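PDB 4FC4: nitrite transporter NirC from Salmonella enterica subsp. enterica serovar Typhimurium, which forms a pentameric FNT-family channel that carries nitrite into and out of the cell across the cytoplasmic membrane. Local coordinates for residues B[153-167]-B[183-197]. Sequence-based numbering, arbitrary orientation.
Sequences LFFKGALCNWLVCLA and IWWCLLAFIASGYEH
C160 and L159 press side by side against two rings of segment 183-197, and here the packing is tight. C160 SG stands 3.6 Å from the centroid of the F190 ring, 12° off its normal, which identifies a sulfur-aromatic contact over the face; the same sulfur meets the H197 ring at its edge. With SG anti to the backbone N, the sulfur reaches the F190 face and the H197 edge together. L159 CB sits over the Y195 ring centre, almost on the normal, a CH-pi contact, while L163 CD1 approaches that ring's edge, 3.8 Å from Y195 CE2. S193 CB lies over the opposite face of Y195, offset toward the rim.

The axes of segments 153-167 and 183-192 approach to 8.5 Å and run antiparallel at 173°, pairing two predicted transmembrane helices of the FNT fold. Helix 177-192 breaks off in a Schellman motif at G194, whose positive phi turns the chain into an extended run before helix 198-209, for which H197 is the N-cap. This break, within a predicted membrane span, lays Y195 and E196 along helix 150-172: E196 N donates a weak but nearly straight bond (173°) to K156 O, and G157 CA makes a CA-H...O contact with E196 O at 3.4 Å. N233 ND2 also hydrogen-bonds to E196 O, and T81 OG1 to H197 NE2.

Buried L153 packs its CD2 on E196 CG at 3.9 Å. The side of K156, by contrast, is partly exposed and more polar: its bent chain runs past G194 O, and K156 NZ remains 5.5 Å from E196 OE2, which instead forms a salt bridge with K145. A neighbouring subunit's G126 packs on K156.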
ATOM      1  N   LEU B 153      -6.823 -24.967 -22.410  1.00 54.22           N
ATOM      2  CA  LEU B 153      -5.702 -25.009 -21.451  1.00 52.70           C
ATOM      3  C   LEU B 153      -4.449 -24.351 -22.014  1.00 50.86           C
ATOM      4  O   LEU B 153      -3.744 -23.608 -21.315  1.00 48.95           O
ATOM      5  CB  LEU B 153      -5.426 -26.434 -20.954  1.00 51.70           C
ATOM      6  CG  LEU B 153      -6.471 -26.978 -19.971  1.00 51.12           C
ATOM      7  CD1 LEU B 153      -6.049 -28.323 -19.435  1.00 55.01           C
ATOM      8  CD2 LEU B 153      -6.704 -26.041 -18.800  1.00 49.35           C
ATOM      9  N   PHE B 154      -4.193 -24.595 -23.291  1.00 49.52           N
ATOM     10  CA  PHE B 154      -3.041 -23.989 -23.956  1.00 48.86           C
ATOM     11  C   PHE B 154      -3.077 -22.450 -23.892  1.00 48.25           C
ATOM     12  O   PHE B 154      -2.142 -21.800 -23.433  1.00 44.75           O
ATOM     13  CB  PHE B 154      -3.032 -24.442 -25.393  1.00 52.43           C
ATOM     14  CG  PHE B 154      -1.892 -23.920 -26.189  1.00 53.99           C
ATOM     15  CD1 PHE B 154      -0.678 -24.635 -26.232  1.00 52.50           C
ATOM     16  CD2 PHE B 154      -2.045 -22.750 -26.951  1.00 52.13           C
ATOM     17  CE1 PHE B 154       0.397 -24.158 -26.969  1.00 53.94           C
ATOM     18  CE2 PHE B 154      -0.981 -22.280 -27.705  1.00 55.55           C
ATOM     19  CZ  PHE B 154       0.245 -22.986 -27.719  1.00 55.83           C
ATOM     20  N   PHE B 155      -4.190 -21.879 -24.344  1.00 49.50           N
ATOM     21  CA  PHE B 155      -4.297 -20.458 -24.488  1.00 46.41           C
ATOM     22  C   PHE B 155      -4.370 -19.741 -23.125  1.00 47.30           C
ATOM     23  O   PHE B 155      -3.854 -18.613 -22.955  1.00 46.10           O
ATOM     24  CB  PHE B 155      -5.434 -20.184 -25.440  1.00 45.74           C
ATOM     25  CG  PHE B 155      -5.041 -20.399 -26.841  1.00 50.45           C
ATOM     26  CD1 PHE B 155      -4.037 -19.606 -27.415  1.00 53.18           C
ATOM     27  CD2 PHE B 155      -5.585 -21.440 -27.589  1.00 53.76           C
ATOM     28  CE1 PHE B 155      -3.633 -19.827 -28.740  1.00 57.64           C
ATOM     29  CE2 PHE B 155      -5.209 -21.640 -28.913  1.00 56.52           C
ATOM     30  CZ  PHE B 155      -4.230 -20.839 -29.497  1.00 56.88           C
ATOM     31  N   LYS B 156      -4.937 -20.426 -22.138  1.00 46.30           N
ATOM     32  CA  LYS B 156      -4.880 -19.917 -20.809  1.00 47.44           C
ATOM     33  C   LYS B 156      -3.486 -19.940 -20.232  1.00 47.13           C
ATOM     34  O   LYS B 156      -3.080 -19.009 -19.469  1.00 45.49           O
ATOM     35  CB  LYS B 156      -5.845 -20.651 -19.915  1.00 50.35           C
ATOM     36  CG  LYS B 156      -7.117 -19.886 -19.789  1.00 48.09           C
ATOM     37  CD  LYS B 156      -8.229 -20.873 -19.733  1.00 51.30           C
ATOM     38  CE  LYS B 156      -8.664 -21.064 -18.310  1.00 51.88           C
ATOM     39  NZ  LYS B 156     -10.143 -21.140 -18.351  1.00 46.57           N
ATOM     40  N   GLY B 157      -2.755 -20.993 -20.565  1.00 44.10           N
ATOM     41  CA  GLY B 157      -1.358 -21.078 -20.181  1.00 45.44           C
ATOM     42  C   GLY B 157      -0.518 -20.030 -20.918  1.00 47.22           C
ATOM     43  O   GLY B 157       0.412 -19.431 -20.353  1.00 47.20           O
ATOM     44  N   ALA B 158      -0.861 -19.768 -22.174  1.00 48.45           N
ATOM     45  CA  ALA B 158      -0.158 -18.711 -22.900  1.00 49.61           C
ATOM     46  C   ALA B 158      -0.468 -17.370 -22.223  1.00 46.19           C
ATOM     47  O   ALA B 158       0.456 -16.617 -21.917  1.00 46.59           O
ATOM     48  CB  ALA B 158      -0.503 -18.715 -24.392  1.00 47.61           C
ATOM     49  N   LEU B 159      -1.735 -17.106 -21.900  1.00 44.12           N
ATOM     50  CA  LEU B 159      -2.073 -15.820 -21.290  1.00 43.01           C
ATOM     51  C   LEU B 159      -1.432 -15.631 -19.863  1.00 45.07           C
ATOM     52  O   LEU B 159      -0.973 -14.548 -19.490  1.00 40.90           O
ATOM     53  CB  LEU B 159      -3.573 -15.663 -21.249  1.00 43.92           C
ATOM     54  CG  LEU B 159      -4.257 -15.249 -22.550  1.00 47.12           C
ATOM     55  CD1 LEU B 159      -5.724 -15.629 -22.457  1.00 44.58           C
ATOM     56  CD2 LEU B 159      -4.117 -13.768 -22.898  1.00 46.67           C
ATOM     57  N   CYS B 160      -1.400 -16.703 -19.086  1.00 43.57           N
ATOM     58  CA  CYS B 160      -0.753 -16.676 -17.813  1.00 44.47           C
ATOM     59  C   CYS B 160       0.731 -16.211 -17.895  1.00 43.61           C
ATOM     60  O   CYS B 160       1.114 -15.254 -17.221  1.00 42.03           O
ATOM     61  CB  CYS B 160      -0.840 -18.063 -17.154  1.00 43.83           C
ATOM     62  SG  CYS B 160       0.230 -18.121 -15.704  1.00 45.01           S
ATOM     63  N   ASN B 161       1.531 -16.877 -18.724  1.00 41.92           N
ATOM     64  CA  ASN B 161       2.965 -16.683 -18.711  1.00 43.21           C
ATOM     65  C   ASN B 161       3.405 -15.391 -19.345  1.00 43.43           C
ATOM     66  O   ASN B 161       4.491 -14.869 -19.066  1.00 45.89           O
ATOM     67  CB  ASN B 161       3.728 -17.868 -19.336  1.00 45.94           C
ATOM     68  CG  ASN B 161       5.113 -18.020 -18.722  1.00 44.58           C
ATOM     69  OD1 ASN B 161       5.252 -17.682 -17.582  1.00 42.69           O
ATOM     70  ND2 ASN B 161       6.147 -18.501 -19.487  1.00 47.96           N
ATOM     71  N   TRP B 162       2.566 -14.879 -20.216  1.00 45.29           N
ATOM     72  CA  TRP B 162       2.685 -13.496 -20.639  1.00 43.45           C
ATOM     73  C   TRP B 162       2.781 -12.666 -19.398  1.00 44.99           C
ATOM     74  O   TRP B 162       3.740 -11.901 -19.239  1.00 47.75           O
ATOM     75  CB  TRP B 162       1.461 -13.077 -21.465  1.00 40.62           C
ATOM     76  CG  TRP B 162       1.836 -12.034 -22.502  1.00 42.03           C
ATOM     77  CD1 TRP B 162       3.024 -11.313 -22.575  1.00 42.34           C
ATOM     78  CD2 TRP B 162       1.032 -11.549 -23.615  1.00 42.09           C
ATOM     79  NE1 TRP B 162       3.021 -10.456 -23.628  1.00 43.13           N
ATOM     80  CE2 TRP B 162       1.847 -10.537 -24.296  1.00 46.69           C
ATOM     81  CE3 TRP B 162      -0.220 -11.869 -24.131  1.00 45.73           C
ATOM     82  CZ2 TRP B 162       1.402  -9.878 -25.475  1.00 49.34           C
ATOM     83  CZ3 TRP B 162      -0.675 -11.188 -25.294  1.00 46.75           C
ATOM     84  CH2 TRP B 162       0.117 -10.214 -25.937  1.00 49.47           C
ATOM     85  N   LEU B 163       1.807 -12.836 -18.490  1.00 39.26           N
ATOM     86  CA  LEU B 163       1.679 -11.963 -17.353  1.00 40.56           C
ATOM     87  C   LEU B 163       2.829 -12.226 -16.358  1.00 43.44           C
ATOM     88  O   LEU B 163       3.428 -11.298 -15.842  1.00 40.11           O
ATOM     89  CB  LEU B 163       0.283 -12.084 -16.676  1.00 37.20           C
ATOM     90  CG  LEU B 163      -0.736 -11.165 -17.342  1.00 37.51           C
ATOM     91  CD1 LEU B 163      -2.196 -11.513 -17.005  1.00 38.16           C
ATOM     92  CD2 LEU B 163      -0.411  -9.696 -17.007  1.00 36.14           C
ATOM     93  N   VAL B 164       3.137 -13.491 -16.097  1.00 42.90           N
ATOM     94  CA  VAL B 164       4.207 -13.822 -15.158  1.00 42.43           C
ATOM     95  C   VAL B 164       5.608 -13.375 -15.696  1.00 45.81           C
ATOM     96  O   VAL B 164       6.386 -12.748 -14.940  1.00 45.89           O
ATOM     97  CB  VAL B 164       4.170 -15.320 -14.772  1.00 38.99           C
ATOM     98  CG1 VAL B 164       5.297 -15.643 -13.779  1.00 35.32           C
ATOM     99  CG2 VAL B 164       2.791 -15.654 -14.248  1.00 31.54           C
ATOM    100  N   CYS B 165       5.915 -13.692 -16.968  1.00 41.45           N
ATOM    101  CA  CYS B 165       7.075 -13.076 -17.624  1.00 42.28           C
ATOM    102  C   CYS B 165       7.043 -11.550 -17.663  1.00 42.29           C
ATOM    103  O   CYS B 165       8.091 -10.916 -17.580  1.00 49.97           O
ATOM    104  CB  CYS B 165       7.281 -13.622 -19.014  1.00 41.67           C
ATOM    105  SG  CYS B 165       7.927 -15.301 -18.907  1.00 51.30           S
ATOM    106  N   LEU B 166       5.862 -10.944 -17.795  1.00 39.37           N
ATOM    107  CA  LEU B 166       5.787  -9.500 -17.715  1.00 40.61           C
ATOM    108  C   LEU B 166       6.233  -9.002 -16.323  1.00 45.68           C
ATOM    109  O   LEU B 166       6.920  -7.980 -16.220  1.00 48.96           O
ATOM    110  CB  LEU B 166       4.393  -8.981 -18.095  1.00 39.91           C
ATOM    111  CG  LEU B 166       4.281  -8.839 -19.632  1.00 42.12           C
ATOM    112  CD1 LEU B 166       2.825  -8.916 -20.119  1.00 42.12           C
ATOM    113  CD2 LEU B 166       4.987  -7.586 -20.145  1.00 38.84           C
ATOM    114  N   ALA B 167       5.888  -9.751 -15.263  1.00 41.30           N
ATOM    115  CA  ALA B 167       6.271  -9.402 -13.914  1.00 37.13           C
ATOM    116  C   ALA B 167       7.792  -9.532 -13.794  1.00 38.45           C
ATOM    117  O   ALA B 167       8.467  -8.663 -13.257  1.00 38.18           O
ATOM    118  CB  ALA B 167       5.553 -10.312 -12.931  1.00 37.24           C
ATOM    119  N   ILE B 183       5.147  -7.428  -9.626  1.00 40.41           N
ATOM    120  CA  ILE B 183       4.818  -8.830  -9.364  1.00 39.13           C
ATOM    121  C   ILE B 183       3.355  -8.967  -8.835  1.00 35.85           C
ATOM    122  O   ILE B 183       2.556  -9.720  -9.369  1.00 35.66           O
ATOM    123  CB  ILE B 183       5.833  -9.438  -8.355  1.00 39.51           C
ATOM    124  CG1 ILE B 183       7.271  -9.468  -8.951  1.00 40.33           C
ATOM    125  CG2 ILE B 183       5.336 -10.823  -7.933  1.00 39.95           C
ATOM    126  CD1 ILE B 183       8.384  -9.805  -7.916  1.00 39.43           C
ATOM    127  N   TRP B 184       2.989  -8.169  -7.849  1.00 33.17           N
ATOM    128  CA  TRP B 184       1.645  -8.194  -7.303  1.00 33.38           C
ATOM    129  C   TRP B 184       0.571  -7.987  -8.391  1.00 36.72           C
ATOM    130  O   TRP B 184      -0.434  -8.731  -8.454  1.00 43.93           O
ATOM    131  CB  TRP B 184       1.513  -7.134  -6.163  1.00 34.10           C
ATOM    132  CG  TRP B 184       0.087  -7.089  -5.645  1.00 36.99           C
ATOM    133  CD1 TRP B 184      -0.533  -8.023  -4.799  1.00 33.42           C
ATOM    134  CD2 TRP B 184      -0.985  -6.135  -6.019  1.00 39.41           C
ATOM    135  NE1 TRP B 184      -1.828  -7.724  -4.629  1.00 35.99           N
ATOM    136  CE2 TRP B 184      -2.172  -6.561  -5.249  1.00 37.57           C
ATOM    137  CE3 TRP B 184      -1.065  -4.986  -6.827  1.00 37.03           C
ATOM    138  CZ2 TRP B 184      -3.401  -5.887  -5.339  1.00 32.80           C
ATOM    139  CZ3 TRP B 184      -2.309  -4.283  -6.872  1.00 37.07           C
ATOM    140  CH2 TRP B 184      -3.451  -4.741  -6.170  1.00 33.34           C
ATOM    141  N   TRP B 185       0.777  -7.005  -9.276  1.00 36.30           N
ATOM    142  CA  TRP B 185      -0.200  -6.652 -10.288  1.00 35.21           C
ATOM    143  C   TRP B 185      -0.398  -7.800 -11.194  1.00 38.87           C
ATOM    144  O   TRP B 185      -1.543  -8.128 -11.547  1.00 40.16           O
ATOM    145  CB  TRP B 185       0.230  -5.471 -11.137  1.00 34.91           C
ATOM    146  CG  TRP B 185      -0.169  -4.138 -10.630  1.00 34.03           C
ATOM    147  CD1 TRP B 185       0.670  -3.087 -10.224  1.00 37.10           C
ATOM    148  CD2 TRP B 185      -1.523  -3.634 -10.461  1.00 33.96           C
ATOM    149  NE1 TRP B 185      -0.041  -1.993  -9.839  1.00 30.38           N
ATOM    150  CE2 TRP B 185      -1.382  -2.247  -9.951  1.00 34.14           C
ATOM    151  CE3 TRP B 185      -2.807  -4.173 -10.644  1.00 34.69           C
ATOM    152  CZ2 TRP B 185      -2.508  -1.459  -9.615  1.00 37.04           C
ATOM    153  CZ3 TRP B 185      -3.927  -3.371 -10.342  1.00 38.14           C
ATOM    154  CH2 TRP B 185      -3.784  -2.038  -9.835  1.00 38.63           C
ATOM    155  N   CYS B 186       0.694  -8.446 -11.584  1.00 35.66           N
ATOM    156  CA  CYS B 186       0.581  -9.465 -12.644  1.00 36.81           C
ATOM    157  C   CYS B 186      -0.051 -10.734 -12.144  1.00 37.44           C
ATOM    158  O   CYS B 186      -0.775 -11.395 -12.873  1.00 38.30           O
ATOM    159  CB  CYS B 186       1.954  -9.797 -13.223  1.00 33.77           C
ATOM    160  SG  CYS B 186       2.548  -8.445 -14.207  1.00 34.78           S
ATOM    161  N   LEU B 187       0.276 -11.096 -10.903  1.00 36.70           N
ATOM    162  CA  LEU B 187      -0.354 -12.251 -10.281  1.00 35.17           C
ATOM    163  C   LEU B 187      -1.846 -11.983  -9.916  1.00 34.76           C
ATOM    164  O   LEU B 187      -2.657 -12.860 -10.133  1.00 38.38           O
ATOM    165  CB  LEU B 187       0.499 -12.740  -9.101  1.00 32.36           C
ATOM    166  CG  LEU B 187       1.656 -13.650  -9.541  1.00 31.46           C
ATOM    167  CD1 LEU B 187       2.518 -13.019 -10.653  1.00 28.79           C
ATOM    168  CD2 LEU B 187       2.480 -14.022  -8.302  1.00 30.97           C
ATOM    169  N   LEU B 188      -2.224 -10.791  -9.410  1.00 37.23           N
ATOM    170  CA  LEU B 188      -3.677 -10.411  -9.419  1.00 36.86           C
ATOM    171  C   LEU B 188      -4.349 -10.773 -10.763  1.00 37.72           C
ATOM    172  O   LEU B 188      -5.401 -11.435 -10.826  1.00 38.88           O
ATOM    173  CB  LEU B 188      -3.859  -8.927  -9.128  1.00 35.78           C
ATOM    174  CG  LEU B 188      -5.270  -8.323  -9.179  1.00 36.73           C
ATOM    175  CD1 LEU B 188      -6.260  -9.064  -8.275  1.00 37.24           C
ATOM    176  CD2 LEU B 188      -5.208  -6.885  -8.729  1.00 33.60           C
ATOM    177  N   ALA B 189      -3.696 -10.354 -11.845  1.00 34.83           N
ATOM    178  CA  ALA B 189      -4.287 -10.387 -13.152  1.00 34.65           C
ATOM    179  C   ALA B 189      -4.378 -11.855 -13.652  1.00 37.20           C
ATOM    180  O   ALA B 189      -5.429 -12.235 -14.163  1.00 34.83           O
ATOM    181  CB  ALA B 189      -3.483  -9.530 -14.152  1.00 33.51           C
ATOM    182  N   PHE B 190      -3.329 -12.658 -13.534  1.00 33.08           N
ATOM    183  CA  PHE B 190      -3.444 -13.994 -14.115  1.00 38.14           C
ATOM    184  C   PHE B 190      -4.389 -14.891 -13.328  1.00 40.26           C
ATOM    185  O   PHE B 190      -5.203 -15.603 -13.919  1.00 47.45           O
ATOM    186  CB  PHE B 190      -2.085 -14.611 -14.455  1.00 37.63           C
ATOM    187  CG  PHE B 190      -1.649 -15.721 -13.534  1.00 44.50           C
ATOM    188  CD1 PHE B 190      -2.322 -16.976 -13.512  1.00 41.43           C
ATOM    189  CD2 PHE B 190      -0.513 -15.559 -12.726  1.00 40.98           C
ATOM    190  CE1 PHE B 190      -1.911 -17.978 -12.636  1.00 41.37           C
ATOM    191  CE2 PHE B 190      -0.102 -16.581 -11.900  1.00 38.56           C
ATOM    192  CZ  PHE B 190      -0.799 -17.778 -11.836  1.00 37.81           C
ATOM    193  N   ILE B 191      -4.313 -14.852 -11.990  1.00 45.40           N
ATOM    194  CA  ILE B 191      -5.171 -15.721 -11.161  1.00 40.66           C
ATOM    195  C   ILE B 191      -6.626 -15.254 -11.338  1.00 41.17           C
ATOM    196  O   ILE B 191      -7.501 -16.052 -11.691  1.00 44.37           O
ATOM    197  CB  ILE B 191      -4.780 -15.656  -9.650  1.00 42.76           C
ATOM    198  CG1 ILE B 191      -3.408 -16.281  -9.379  1.00 36.29           C
ATOM    199  CG2 ILE B 191      -5.862 -16.295  -8.767  1.00 36.50           C
ATOM    200  CD1 ILE B 191      -3.475 -17.799  -9.230  1.00 37.76           C
ATOM    201  N   ALA B 192      -6.888 -13.974 -11.079  1.00 36.64           N
ATOM    202  CA  ALA B 192      -8.253 -13.467 -11.170  1.00 37.93           C
ATOM    203  C   ALA B 192      -8.879 -13.604 -12.560  1.00 37.09           C
ATOM    204  O   ALA B 192     -10.070 -13.762 -12.663  1.00 41.91           O
ATOM    205  CB  ALA B 192      -8.369 -12.010 -10.643  1.00 35.92           C
ATOM    206  N   SER B 193      -8.100 -13.572 -13.634  1.00 37.07           N
ATOM    207  CA  SER B 193      -8.691 -13.685 -14.965  1.00 38.20           C
ATOM    208  C   SER B 193      -9.017 -15.144 -15.325  1.00 41.00           C
ATOM    209  O   SER B 193      -9.605 -15.371 -16.354  1.00 43.64           O
ATOM    210  CB  SER B 193      -7.743 -13.103 -16.029  1.00 38.77           C
ATOM    211  OG  SER B 193      -7.436 -11.727 -15.811  1.00 41.97           O
ATOM    212  N   GLY B 194      -8.601 -16.129 -14.526  1.00 38.73           N
ATOM    213  CA  GLY B 194      -8.739 -17.557 -14.917  1.00 35.49           C
ATOM    214  C   GLY B 194      -7.513 -18.189 -15.599  1.00 39.04           C
ATOM    215  O   GLY B 194      -7.620 -19.298 -16.100  1.00 40.04           O
ATOM    216  N   TYR B 195      -6.332 -17.549 -15.650  1.00 37.41           N
ATOM    217  CA  TYR B 195      -5.265 -18.156 -16.485  1.00 39.22           C
ATOM    218  C   TYR B 195      -4.479 -19.334 -15.779  1.00 40.46           C
ATOM    219  O   TYR B 195      -4.562 -19.514 -14.586  1.00 41.46           O
ATOM    220  CB  TYR B 195      -4.323 -17.104 -17.058  1.00 36.30           C
ATOM    221  CG  TYR B 195      -4.988 -15.960 -17.767  1.00 39.62           C
ATOM    222  CD1 TYR B 195      -6.132 -16.145 -18.559  1.00 39.78           C
ATOM    223  CD2 TYR B 195      -4.466 -14.655 -17.640  1.00 42.03           C
ATOM    224  CE1 TYR B 195      -6.733 -15.073 -19.218  1.00 40.58           C
ATOM    225  CE2 TYR B 195      -5.060 -13.580 -18.282  1.00 43.22           C
ATOM    226  CZ  TYR B 195      -6.177 -13.790 -19.079  1.00 43.24           C
ATOM    227  OH  TYR B 195      -6.739 -12.697 -19.686  1.00 41.36           O
ATOM    228  N   GLU B 196      -3.728 -20.123 -16.522  1.00 41.24           N
ATOM    229  CA  GLU B 196      -3.157 -21.394 -15.993  1.00 44.73           C
ATOM    230  C   GLU B 196      -1.635 -21.303 -15.840  1.00 45.67           C
ATOM    231  O   GLU B 196      -0.923 -21.030 -16.829  1.00 47.45           O
ATOM    232  CB  GLU B 196      -3.470 -22.573 -16.970  1.00 47.80           C
ATOM    233  CG  GLU B 196      -4.922 -23.073 -17.037  1.00 48.59           C
ATOM    234  CD  GLU B 196      -5.419 -23.745 -15.760  1.00 49.77           C
ATOM    235  OE1 GLU B 196      -5.086 -24.919 -15.426  1.00 46.00           O
ATOM    236  OE2 GLU B 196      -6.153 -23.052 -15.057  1.00 50.35           O
ATOM    237  N   HIS B 197      -1.123 -21.546 -14.633  1.00 43.91           N
ATOM    238  CA  HIS B 197       0.332 -21.540 -14.404  1.00 41.28           C
ATOM    239  C   HIS B 197       0.782 -22.958 -14.197  1.00 40.71           C
ATOM    240  O   HIS B 197       0.282 -23.624 -13.311  1.00 42.36           O
ATOM    241  CB  HIS B 197       0.709 -20.617 -13.202  1.00 41.22           C
ATOM    242  CG  HIS B 197       2.199 -20.393 -13.062  1.00 36.42           C
ATOM    243  ND1 HIS B 197       2.896 -20.872 -12.035  1.00 36.50           N
ATOM    244  CD2 HIS B 197       3.131 -19.758 -13.924  1.00 37.17           C
ATOM    245  CE1 HIS B 197       4.232 -20.575 -12.211  1.00 37.15           C
ATOM    246  NE2 HIS B 197       4.357 -19.868 -13.359  1.00 36.14           N
TER